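Local coordinates for protein MstE (Scytonema sp. PCC 10023, PDB 6SBF) that probably cyclises linear isoprenoid substrates as a single-domain class II terpene cyclase, building complex scaffolds of the merosterol type, at residues A[205-210]-A[239-244]; A[221-226]-A[272-277]. The protein carries 1 engineered substitution. One frame throughout, in Å; residues are numbered along the deposited sequence.

How the contacts relate
Contacts 1 and 2 are neighbouring parts of the alpha6-alpha6 barrel, their centres about 9 Å apart. Contact 1 sets a loop against helix 235-248, and contact 2 joins helices 215-229 and 265-275. Along the chain their segments alternate. Among the direct touches, Trp207 CE2 of the loop lies 3.3 Å from Thr222 CG2, and Leu274 CD2 comes within 3.4 Å of Ala241 O; Val242 also packs on segment 272-277. Leu274 thus serves both contacts, packing on helix 235-248 as well as on Ala223. The centres of contacts 1 and 2 lie about 15 and 12 Å from the chain centre, on the same side of it. No ligand is bound in this apo structure.

Contact 1 of 2, residues A[205-210]-A[239-244]; sequences GNWEGY and EQAVAW
Asn206 lies over one face of the Trp244 indole, joining a QW-type loop, Gln201 to Trp207, to helix 235-248 of the alpha6-alpha6 barrel. The QxxxGxW pattern of this loop is the signature repeat of the squalene-hopene cyclase family. Asn206 CB makes a CH-pi contact, 3.5 Å from the centroid of the five-membered ring of Trp244 and 14° off its normal. The asparagine amide follows the same surface, its plane only 13° from that of the indole, and Asn206 CG lies 3.6 Å from Trp244 NE1. CG of Asn206 sits between the backbone N and the carbonyl carbon (chi1 69°), a turn that brings the amide along the NE1-CE2-CZ2 side of the indole, with OD1 toward NE1 and ND2 toward CZ2. The polar atoms of the amide look back to their own loop: OD1 is hydrogen-bonded to Thr202 OG1, and ND2 makes a weak hydrogen bond to Trp207 O.

Gly205 CA packs against the carboxamide end of Gln240, whose CD lies 3.4 Å from it and whose NE2 hydrogen-bonds to Ser203 O. The glycine is so close to the helix that there is no room for a CB beside Gln240 O, and the backbone angles would also jam one against the preceding carbonyl O. The Trp207 indole is fixed by the hydrogen bond from NE1 to Leu197 O, and Ala241 CB meets it at the edge, near the ring plane, 3.9 Å from Trp207 CZ3. Between the backbones, Gly205 O, which also accepts a hydrogen bond from Gln201 NE2, makes a CA-H...O contact with Ala241 CA at 3.3 Å.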
loop_
_atom_site.group_PDB
_atom_site.type_symbol
_atom_site.label_atom_id
_atom_site.label_comp_id
_atom_site.label_asym_id
_atom_site.label_seq_id
_atom_site.Cartn_x
_atom_site.Cartn_y
_atom_site.Cartn_z
ATOM N N GLY A 205 16.699 10.164 -4.102
ATOM C CA GLY A 205 16.689 8.851 -3.422
ATOM C C GLY A 205 15.338 8.213 -3.270
ATOM O O GLY A 205 15.259 7.029 -2.893
ATOM N N ASN A 206 14.283 8.939 -3.544
ATOM C CA ASN A 206 12.922 8.390 -3.449
ATOM C C ASN A 206 12.433 7.870 -4.795
ATOM O O ASN A 206 13.037 8.070 -5.828
ATOM C CB ASN A 206 11.963 9.421 -2.862
ATOM C CG ASN A 206 11.696 10.597 -3.801
ATOM O OD1 ASN A 206 12.634 11.329 -4.107
ATOM N ND2 ASN A 206 10.451 10.722 -4.262
ATOM N N TRP A 207 11.261 7.259 -4.745
ATOM C CA TRP A 207 10.449 6.948 -5.925
ATOM C C TRP A 207 9.143 7.725 -5.791
ATOM O O TRP A 207 8.776 8.146 -4.680
ATOM C CB TRP A 207 10.178 5.437 -6.017
ATOM C CG TRP A 207 11.356 4.632 -6.477
ATOM C CD1 TRP A 207 11.541 4.160 -7.737
ATOM C CD2 TRP A 207 12.463 4.140 -5.690
ATOM N NE1 TRP A 207 12.702 3.448 -7.819
ATOM C CE2 TRP A 207 13.280 3.402 -6.567
ATOM C CE3 TRP A 207 12.827 4.239 -4.354
ATOM C CZ2 TRP A 207 14.474 2.800 -6.150
ATOM C CZ3 TRP A 207 13.985 3.616 -3.914
ATOM C CH2 TRP A 207 14.796 2.919 -4.814
ATOM N N GLU A 208 8.508 7.887 -6.930
ATOM C CA GLU A 208 7.189 8.509 -7.042
ATOM C C GLU A 208 6.214 7.484 -7.617
ATOM O O GLU A 208 6.555 6.798 -8.581
ATOM C CB GLU A 208 7.259 9.748 -7.935
ATOM C CG GLU A 208 8.236 10.817 -7.478
ATOM C CD GLU A 208 8.342 11.995 -8.437
ATOM O OE1 GLU A 208 7.896 11.859 -9.571
ATOM O OE2 GLU A 208 8.981 12.970 -8.072
ATOM N N GLY A 209 5.030 7.444 -7.046
ATOM C CA GLY A 209 3.973 6.548 -7.499
ATOM C C GLY A 209 3.021 7.196 -8.496
ATOM O O GLY A 209 3.103 8.394 -8.790
ATOM N N TYR A 210 2.107 6.412 -9.002
ATOM C CA TYR A 210 1.089 6.843 -9.948
ATOM C C TYR A 210 -0.199 7.179 -9.196
ATOM O O TYR A 210 -0.662 8.370 -9.237
ATOM C CB TYR A 210 0.871 5.779 -11.028
ATOM C CG TYR A 210 -0.046 6.274 -12.122
ATOM C CD1 TYR A 210 0.460 7.047 -13.156
ATOM C CD2 TYR A 210 -1.407 6.011 -12.104
ATOM C CE1 TYR A 210 -0.380 7.521 -14.150
ATOM C CE2 TYR A 210 -2.256 6.493 -13.091
ATOM C CZ TYR A 210 -1.731 7.263 -14.104
ATOM O OH TYR A 210 -2.574 7.767 -15.054
ATOM N N GLU A 239 20.212 2.639 0.697
ATOM C CA GLU A 239 20.698 3.593 1.713
ATOM C C GLU A 239 20.271 5.018 1.329
ATOM O O GLU A 239 20.005 5.822 2.199
ATOM C CB GLU A 239 22.216 3.465 1.901
ATOM C CG GLU A 239 22.635 2.138 2.465
ATOM C CD GLU A 239 22.086 1.748 3.810
ATOM O OE1 GLU A 239 21.659 2.626 4.611
ATOM O OE2 GLU A 239 22.130 0.522 4.094
ATOM N N GLN A 240 20.299 5.325 0.040
ATOM C CA GLN A 240 19.865 6.695 -0.381
ATOM C C GLN A 240 18.368 6.885 -0.055
ATOM O O GLN A 240 17.973 7.976 0.372
ATOM C CB GLN A 240 20.084 6.963 -1.859
ATOM C CG GLN A 240 20.125 8.486 -2.047
ATOM C CD GLN A 240 20.067 8.943 -3.485
ATOM O OE1 GLN A 240 19.932 8.140 -4.427
ATOM N NE2 GLN A 240 20.178 10.270 -3.636
ATOM N N ALA A 241 17.569 5.852 -0.266
ATOM C CA ALA A 241 16.152 5.922 0.078
ATOM C C ALA A 241 15.963 6.114 1.578
ATOM O O ALA A 241 15.097 6.885 2.037
ATOM C CB ALA A 241 15.454 4.709 -0.467
ATOM N N VAL A 242 16.724 5.362 2.383
ATOM C CA VAL A 242 16.659 5.545 3.851
ATOM C C VAL A 242 17.056 6.982 4.238
ATOM O O VAL A 242 16.392 7.579 5.086
ATOM C CB VAL A 242 17.535 4.497 4.567
ATOM C CG1 VAL A 242 17.667 4.798 6.040
ATOM C CG2 VAL A 242 16.983 3.090 4.374
ATOM N N ALA A 243 18.099 7.524 3.639
ATOM C CA ALA A 243 18.516 8.915 3.918
ATOM C C ALA A 243 17.376 9.883 3.543
ATOM O O ALA A 243 17.164 10.851 4.287
ATOM C CB ALA A 243 19.780 9.245 3.156
ATOM N N TRP A 244 16.713 9.637 2.420
ATOM C CA TRP A 244 15.542 10.474 2.041
ATOM C C TRP A 244 14.464 10.358 3.140
ATOM O O TRP A 244 13.884 11.355 3.565
ATOM C CB TRP A 244 15.028 10.073 0.664
ATOM C CG TRP A 244 13.711 10.731 0.313
ATOM C CD1 TRP A 244 13.561 11.905 -0.380
ATOM C CD2 TRP A 244 12.393 10.223 0.530
ATOM N NE1 TRP A 244 12.248 12.179 -0.562
ATOM C CE2 TRP A 244 11.504 11.170 -0.016
ATOM C CE3 TRP A 244 11.888 9.037 1.083
ATOM C CZ2 TRP A 244 10.140 10.968 -0.081
ATOM C CZ3 TRP A 244 10.524 8.833 1.048
ATOM C CH2 TRP A 244 9.680 9.807 0.514
#

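Contact 2 of 2, residues A[221-226]-A[272-277]; sequences LTAEAL and LRLLLL
Helices 215-229 and 265-275 run side by side in the same direction, with the CA atoms of Ala223 and Leu274 7.1 Å apart and Glu224 level with Leu277. Glu224 reaches across to Arg273 in a side-on, two-pronged salt bridge. Arg273 NH2 donates to Glu224 OE1 at 2.8 Å and Arg273 NE to Glu224 OE2 at 2.9 Å, both bonds close to straight. The oxygens are met on their syn sides, and the planes are 25° apart, so the groups are nearly coplanar, with the carboxylate at the NE-NH2 edge of the guanidinium. A bend at chi3 of Arg273 (57°) swings the guanidinium round to present this edge. OE2 also accepts from a water that donates to Arg273 O, tying the carboxylate to the backbone of the same residue. A leucine in place of Arg273 would probably leave the Glu224 carboxylate without its charged mate and free to turn away, and Asn358 without its weak bond to NH1.

Beside the polar pair, Ala223 CB faces two leucines. Leu277 CD1 lies 3.4 Å from Ala223 CB, tighter than usual for two carbons, while Leu274 CD1 stands 3.9 Å from the same atom. The parallel pairing of two helices with the antiparallel helix 235-248 between them in sequence is consistent with neighbours in one layer of an alpha6-alpha6 barrel.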
loop_
_atom_site.group_PDB
_atom_site.type_symbol
_atom_site.label_atom_id
_atom_site.label_comp_id
_atom_site.label_asym_id
_atom_site.label_seq_id
_atom_site.Cartn_x
_atom_site.Cartn_y
_atom_site.Cartn_z
ATOM N N LEU A 221 8.126 0.450 -0.465
ATOM C CA LEU A 221 7.922 -0.835 -1.140
ATOM C C LEU A 221 9.081 -1.141 -2.069
ATOM O O LEU A 221 9.504 -2.287 -2.194
ATOM C CB LEU A 221 6.597 -0.823 -1.879
ATOM C CG LEU A 221 5.353 -0.958 -1.008
ATOM C CD1 LEU A 221 4.129 -0.658 -1.788
ATOM C CD2 LEU A 221 5.276 -2.332 -0.341
ATOM N N THR A 222 9.576 -0.148 -2.793
ATOM C CA THR A 222 10.679 -0.385 -3.750
ATOM C C THR A 222 11.948 -0.767 -2.985
ATOM O O THR A 222 12.622 -1.764 -3.361
ATOM C CB THR A 222 10.917 0.816 -4.659
ATOM O OG1 THR A 222 9.731 1.146 -5.399
ATOM C CG2 THR A 222 12.022 0.481 -5.623
ATOM N N ALA A 223 12.291 0.004 -1.961
ATOM C CA ALA A 223 13.498 -0.297 -1.183
ATOM C C ALA A 223 13.383 -1.699 -0.546
ATOM O O ALA A 223 14.396 -2.431 -0.476
ATOM C CB ALA A 223 13.725 0.754 -0.158
ATOM N N GLU A 224 12.189 -2.050 -0.076
ATOM C CA GLU A 224 11.996 -3.391 0.519
ATOM C C GLU A 224 12.216 -4.464 -0.545
ATOM O O GLU A 224 12.831 -5.530 -0.242
ATOM C CB GLU A 224 10.579 -3.507 1.073
ATOM C CG GLU A 224 10.351 -2.813 2.392
ATOM C CD GLU A 224 8.900 -2.778 2.860
ATOM O OE1 GLU A 224 7.983 -3.199 2.072
ATOM O OE2 GLU A 224 8.685 -2.316 4.004
ATOM N N ALA A 225 11.774 -4.286 -1.794
ATOM C CA ALA A 225 11.958 -5.315 -2.854
ATOM C C ALA A 225 13.438 -5.425 -3.156
ATOM O O ALA A 225 13.971 -6.537 -3.340
ATOM C CB ALA A 225 11.183 -4.972 -4.090
ATOM N N LEU A 226 14.134 -4.302 -3.255
ATOM C CA LEU A 226 15.589 -4.343 -3.493
ATOM C C LEU A 226 16.282 -5.065 -2.331
ATOM O O LEU A 226 17.219 -5.854 -2.568
ATOM C CB LEU A 226 16.127 -2.916 -3.702
ATOM C CG LEU A 226 15.624 -2.190 -4.956
ATOM C CD1 LEU A 226 16.175 -0.771 -4.949
ATOM C CD2 LEU A 226 15.948 -2.946 -6.249
ATOM N N LEU A 272 8.190 4.871 8.348
ATOM C CA LEU A 272 8.704 3.999 9.438
ATOM C C LEU A 272 9.142 2.666 8.825
ATOM O O LEU A 272 10.261 2.179 9.170
ATOM C CB LEU A 272 7.655 3.888 10.521
ATOM C CG LEU A 272 7.976 2.945 11.673
ATOM C CD1 LEU A 272 9.311 3.298 12.297
ATOM C CD2 LEU A 272 6.856 2.944 12.693
ATOM N N ARG A 273 8.359 2.085 7.923
ATOM C CA ARG A 273 8.768 0.830 7.286
ATOM C C ARG A 273 10.081 1.059 6.496
ATOM O O ARG A 273 10.977 0.201 6.567
ATOM C CB ARG A 273 7.697 0.325 6.340
ATOM C CG ARG A 273 6.617 -0.375 7.074
ATOM C CD ARG A 273 5.610 -1.056 6.160
ATOM N NE ARG A 273 6.074 -2.054 5.176
ATOM C CZ ARG A 273 5.283 -2.990 4.631
ATOM N NH1 ARG A 273 4.074 -3.214 5.102
ATOM N NH2 ARG A 273 5.703 -3.712 3.603
ATOM N N LEU A 274 10.176 2.142 5.761
ATOM C CA LEU A 274 11.413 2.445 5.001
ATOM C C LEU A 274 12.615 2.493 5.948
ATOM O O LEU A 274 13.697 1.937 5.626
ATOM C CB LEU A 274 11.221 3.760 4.268
ATOM C CG LEU A 274 12.458 4.343 3.577
ATOM C CD1 LEU A 274 13.072 3.454 2.542
ATOM C CD2 LEU A 274 12.043 5.684 2.938
ATOM N N LEU A 275 12.463 3.108 7.085
ATOM C CA LEU A 275 13.577 3.331 8.039
ATOM C C LEU A 275 14.016 2.009 8.715
ATOM O O LEU A 275 15.092 1.975 9.280
ATOM C CB LEU A 275 13.227 4.382 9.089
ATOM C CG LEU A 275 13.037 5.812 8.551
ATOM C CD1 LEU A 275 12.494 6.682 9.654
ATOM C CD2 LEU A 275 14.310 6.358 7.964
ATOM N N LEU A 276 13.222 0.942 8.627
ATOM C CA LEU A 276 13.632 -0.378 9.152
ATOM C C LEU A 276 14.692 -0.992 8.260
ATOM O O LEU A 276 15.275 -2.024 8.671
ATOM C CB LEU A 276 12.424 -1.276 9.242
ATOM C CG LEU A 276 11.410 -0.825 10.296
ATOM C CD1 LEU A 276 10.191 -1.673 10.192
ATOM C CD2 LEU A 276 12.023 -0.984 11.698
ATOM N N LEU A 277 14.987 -0.419 7.097
ATOM C CA LEU A 277 15.972 -1.053 6.182
ATOM C C LEU A 277 17.412 -0.692 6.534
ATOM O O LEU A 277 18.302 -1.210 5.861
ATOM C CB LEU A 277 15.618 -0.700 4.736
ATOM C CG LEU A 277 14.257 -1.226 4.313
ATOM C CD1 LEU A 277 13.924 -0.746 2.911
ATOM C CD2 LEU A 277 14.162 -2.763 4.370
HETATM O O HOH W 1 10.509 -2.392 5.949
#